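Local coordinates for protein probable acetyltransferase (PDB 2GE3) that binds acetyl coenzyme A in a GNAT fold and probably transfers its acetyl group to an acceptor not yet identified, at residues L136-K139 / A143-G146. Sequence-based numbering, arbitrary orientation.
Sequences LYEK and AHEG. With ACO (acetyl coenzyme *a), chain E.
Glu138 and His144 join helix 131-140 to the start of strand 143-153 through one side-chain bond, in the C-terminal part of the GNAT fold, where the same helix lines the acetyl coenzyme A pocket. Leu136 gives both its methyl branches to the cofactor: CD1 lies 3.5 Å from O1A of the pyrophosphate, and CD2 packs on CCP of the pantetheine arm. The Tyr137 ring stands between helix 102-117 and the sheet, touching Met107, Leu124 and Met164, and its OH donates a hydrogen bond of 3.2 Å to the acetyl oxygen O, which sits at the edge of the tyrosine ring, near its plane; this bond may orient the thioester carbonyl and polarise it. Glu138 has a straight CB-CG link (chi2 173°) that carries the carboxylate to His144. Lys139 kinks in mid-chain and brings NZ to the 3'-phosphate, 3.1 Å from O9A, with a weak bond to O5B. His144 rests on Leu162 and Met164 of the neighbouring strand 158-167. Its NE2 donates a nearly straight bond, 2.6 Å at 167°, to Glu138 OE2 on its anti lone pair; OE2 sits in the imidazole plane, and the carboxylate plane is turned 77° from the ring.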
ATOM      1  N   LEU A 136      21.225   6.040   1.618  1.00 22.90           N
ATOM      2  CA  LEU A 136      20.781   7.285   0.959  1.00 23.28           C
ATOM      3  C   LEU A 136      19.498   7.810   1.604  1.00 23.73           C
ATOM      4  O   LEU A 136      19.384   9.008   1.882  1.00 24.27           O
ATOM      5  CB  LEU A 136      20.561   7.114  -0.564  1.00 23.68           C
ATOM      6  CG  LEU A 136      19.905   8.354  -1.239  1.00 23.56           C
ATOM      7  CD1 LEU A 136      20.834   9.526  -1.110  1.00 24.88           C
ATOM      8  CD2 LEU A 136      19.451   8.217  -2.697  1.00 21.60           C
ATOM      9  N   TYR A 137      18.526   6.950   1.848  1.00 23.28           N
ATOM     10  CA  TYR A 137      17.310   7.437   2.526  1.00 23.49           C
ATOM     11  C   TYR A 137      17.579   8.018   3.914  1.00 23.25           C
ATOM     12  O   TYR A 137      17.037   9.029   4.257  1.00 19.78           O
ATOM     13  CB  TYR A 137      16.259   6.329   2.634  1.00 22.91           C
ATOM     14  CG  TYR A 137      15.854   5.788   1.320  1.00 23.85           C
ATOM     15  CD1 TYR A 137      15.806   6.619   0.187  1.00 27.08           C
ATOM     16  CD2 TYR A 137      15.539   4.412   1.158  1.00 26.08           C
ATOM     17  CE1 TYR A 137      15.501   6.091  -1.127  1.00 26.26           C
ATOM     18  CE2 TYR A 137      15.137   3.887  -0.106  1.00 24.26           C
ATOM     19  CZ  TYR A 137      15.125   4.726  -1.238  1.00 28.90           C
ATOM     20  OH  TYR A 137      14.748   4.208  -2.466  1.00 29.17           O
ATOM     21  N   GLU A 138      18.424   7.354   4.714  1.00 24.49           N
ATOM     22  CA  GLU A 138      18.846   7.954   6.006  1.00 27.63           C
ATOM     23  C   GLU A 138      19.483   9.354   5.843  1.00 27.72           C
ATOM     24  O   GLU A 138      19.114  10.265   6.530  1.00 26.63           O
ATOM     25  CB  GLU A 138      19.806   7.013   6.780  1.00 26.04           C
ATOM     26  CG  GLU A 138      18.990   5.751   7.207  1.00 27.60           C
ATOM     27  CD  GLU A 138      19.844   4.648   7.831  1.00 29.83           C
ATOM     28  OE1 GLU A 138      21.079   4.700   7.687  1.00 36.89           O
ATOM     29  OE2 GLU A 138      19.289   3.693   8.419  1.00 35.04           O
ATOM     30  N   LYS A 139      20.411   9.494   4.887  1.00 28.91           N
ATOM     31  CA  LYS A 139      21.126  10.711   4.660  1.00 29.01           C
ATOM     32  C   LYS A 139      20.127  11.798   4.316  1.00 29.48           C
ATOM     33  O   LYS A 139      20.222  12.883   4.812  1.00 29.56           O
ATOM     34  CB  LYS A 139      22.095  10.515   3.499  1.00 29.71           C
ATOM     35  CG  LYS A 139      22.867  11.697   3.175  1.00 31.92           C
ATOM     36  CD  LYS A 139      23.224  11.788   1.724  1.00 41.36           C
ATOM     37  CE  LYS A 139      23.886  10.504   1.183  1.00 47.61           C
ATOM     38  NZ  LYS A 139      24.417  10.817  -0.228  1.00 55.76           N
ATOM     39  N   ALA A 143      12.944   8.672   8.238  1.00 23.74           N
ATOM     40  CA  ALA A 143      12.926   7.958   9.474  1.00 23.53           C
ATOM     41  C   ALA A 143      12.472   6.507   9.223  1.00 24.13           C
ATOM     42  O   ALA A 143      11.511   6.232   8.431  1.00 23.94           O
ATOM     43  CB  ALA A 143      11.948   8.679  10.474  1.00 20.85           C
ATOM     44  N   HIS A 144      13.088   5.580   9.959  1.00 23.76           N
ATOM     45  CA  HIS A 144      12.575   4.254  10.000  1.00 23.80           C
ATOM     46  C   HIS A 144      11.272   4.181  10.750  1.00 25.86           C
ATOM     47  O   HIS A 144      11.145   4.720  11.869  1.00 25.02           O
ATOM     48  CB  HIS A 144      13.639   3.305  10.679  1.00 23.89           C
ATOM     49  CG  HIS A 144      14.854   3.073   9.814  1.00 22.62           C
ATOM     50  ND1 HIS A 144      14.866   2.150   8.802  1.00 23.03           N
ATOM     51  CD2 HIS A 144      16.073   3.665   9.793  1.00 22.97           C
ATOM     52  CE1 HIS A 144      16.053   2.127   8.227  1.00 26.10           C
ATOM     53  NE2 HIS A 144      16.791   3.073   8.782  1.00 27.17           N
ATOM     54  N   GLU A 145      10.348   3.392  10.210  1.00 26.37           N
ATOM     55  CA  GLU A 145       9.012   3.290  10.786  1.00 27.85           C
ATOM     56  C   GLU A 145       8.633   1.886  11.117  1.00 28.19           C
ATOM     57  O   GLU A 145       7.619   1.738  11.738  1.00 30.43           O
ATOM     58  CB  GLU A 145       7.919   3.837   9.866  1.00 25.94           C
ATOM     59  CG  GLU A 145       7.957   5.357   9.838  1.00 28.95           C
ATOM     60  CD  GLU A 145       6.651   5.941   9.295  1.00 29.29           C
ATOM     61  OE1 GLU A 145       6.237   7.017   9.784  1.00 24.23           O
ATOM     62  OE2 GLU A 145       6.048   5.295   8.368  1.00 29.42           O
ATOM     63  N   GLY A 146       9.435   0.905  10.689  1.00 26.37           N
ATOM     64  CA  GLY A 146       9.299  -0.454  11.074  1.00 24.71           C
ATOM     65  C   GLY A 146       9.728  -1.447  10.022  1.00 25.58           C
ATOM     66  O   GLY A 146      10.054  -1.055   8.926  1.00 24.66           O
TER
HETATM   67  N1A ACO E1301      26.352   0.209   2.008  1.00 27.30           N
HETATM   68  C2A ACO E1301      26.217   1.291   2.776  1.00 26.45           C
HETATM   69  N3A ACO E1301      26.215   2.523   2.236  1.00 28.57           N
HETATM   70  C4A ACO E1301      26.382   2.698   0.901  1.00 24.63           C
HETATM   71  C5A ACO E1301      26.510   1.576   0.017  1.00 27.84           C
HETATM   72  C6A ACO E1301      26.498   0.261   0.649  1.00 28.23           C
HETATM   73  N6A ACO E1301      26.603  -0.836  -0.210  1.00 27.35           N
HETATM   74  N7A ACO E1301      26.718   2.052  -1.275  1.00 25.35           N
HETATM   75  C8A ACO E1301      26.660   3.384  -1.248  1.00 23.91           C
HETATM   76  N9A ACO E1301      26.496   3.754   0.051  1.00 27.10           N
HETATM   77  C1B ACO E1301      26.349   5.120   0.483  1.00 26.83           C
HETATM   78  C2B ACO E1301      27.251   6.141  -0.190  1.00 28.46           C
HETATM   79  O2B ACO E1301      28.421   6.238   0.653  1.00 29.50           O
HETATM   80  C3B ACO E1301      26.275   7.323  -0.102  1.00 32.14           C
HETATM   81  O3B ACO E1301      26.200   7.751   1.267  1.00 39.90           O
HETATM   82  P3B ACO E1301      27.153   8.876   1.988  1.00 43.51           P
HETATM   83  O7A ACO E1301      28.599   8.410   2.117  1.00 49.48           O
HETATM   84  O8A ACO E1301      26.436   8.845   3.339  1.00 46.38           O
HETATM   85  O9A ACO E1301      27.162  10.027   1.037  1.00 45.26           O
HETATM   86  C4B ACO E1301      24.881   6.751  -0.364  1.00 29.90           C
HETATM   87  O4B ACO E1301      24.971   5.415   0.114  1.00 28.96           O
HETATM   88  C5B ACO E1301      24.556   6.705  -1.883  1.00 29.70           C
HETATM   89  O5B ACO E1301      24.236   8.022  -2.304  1.00 21.21           O
HETATM   90  P1A ACO E1301      24.023   8.454  -3.774  1.00 26.44           P
HETATM   91  O1A ACO E1301      23.259   9.717  -3.636  1.00 29.36           O
HETATM   92  O2A ACO E1301      25.446   8.325  -4.272  1.00 29.82           O
HETATM   93  O3A ACO E1301      23.071   7.247  -4.296  1.00 24.09           O
HETATM   94  P2A ACO E1301      22.762   6.744  -5.744  1.00 25.95           P
HETATM   95  O4A ACO E1301      23.004   7.689  -6.879  1.00 28.81           O
HETATM   96  O5A ACO E1301      23.473   5.419  -5.809  1.00 23.99           O
HETATM   97  O6A ACO E1301      21.135   6.517  -5.644  1.00 24.13           O
HETATM   98  CBP ACO E1301      19.789   4.493  -5.378  1.00 26.35           C
HETATM   99  CCP ACO E1301      20.639   5.567  -4.677  1.00 20.44           C
HETATM  100  CDP ACO E1301      19.439   3.415  -4.299  1.00 19.66           C
HETATM  101  CEP ACO E1301      18.524   5.093  -5.990  1.00 22.53           C
HETATM  102  CAP ACO E1301      20.515   3.846  -6.625  1.00 25.06           C
HETATM  103  OAP ACO E1301      21.706   3.293  -6.123  1.00 23.00           O
HETATM  104  C9P ACO E1301      19.828   2.755  -7.399  1.00 24.39           C
HETATM  105  O9P ACO E1301      19.109   3.043  -8.354  1.00 26.41           O
HETATM  106  N8P ACO E1301      20.035   1.470  -7.043  1.00 22.09           N
HETATM  107  C7P ACO E1301      19.264   0.411  -7.736  1.00 18.57           C
HETATM  108  C6P ACO E1301      17.761   0.560  -7.620  1.00 19.76           C
HETATM  109  C5P ACO E1301      17.178   0.852  -6.259  1.00 19.64           C
HETATM  110  O5P ACO E1301      17.623   0.368  -5.222  1.00 23.36           O
HETATM  111  N4P ACO E1301      16.086   1.628  -6.251  1.00 24.43           N
HETATM  112  C3P ACO E1301      15.625   2.249  -5.025  1.00 29.40           C
HETATM  113  C2P ACO E1301      15.102   1.182  -4.095  1.00 42.06           C
HETATM  114  S1P ACO E1301      13.607   0.483  -4.751  1.00 51.74           S
HETATM  115  C   ACO E1301      13.291   0.394  -3.113  1.00 46.42           C
HETATM  116  O   ACO E1301      13.870   1.159  -2.391  1.00 44.11           O
HETATM  117  CH3 ACO E1301      12.216  -0.585  -2.710  1.00 47.99           C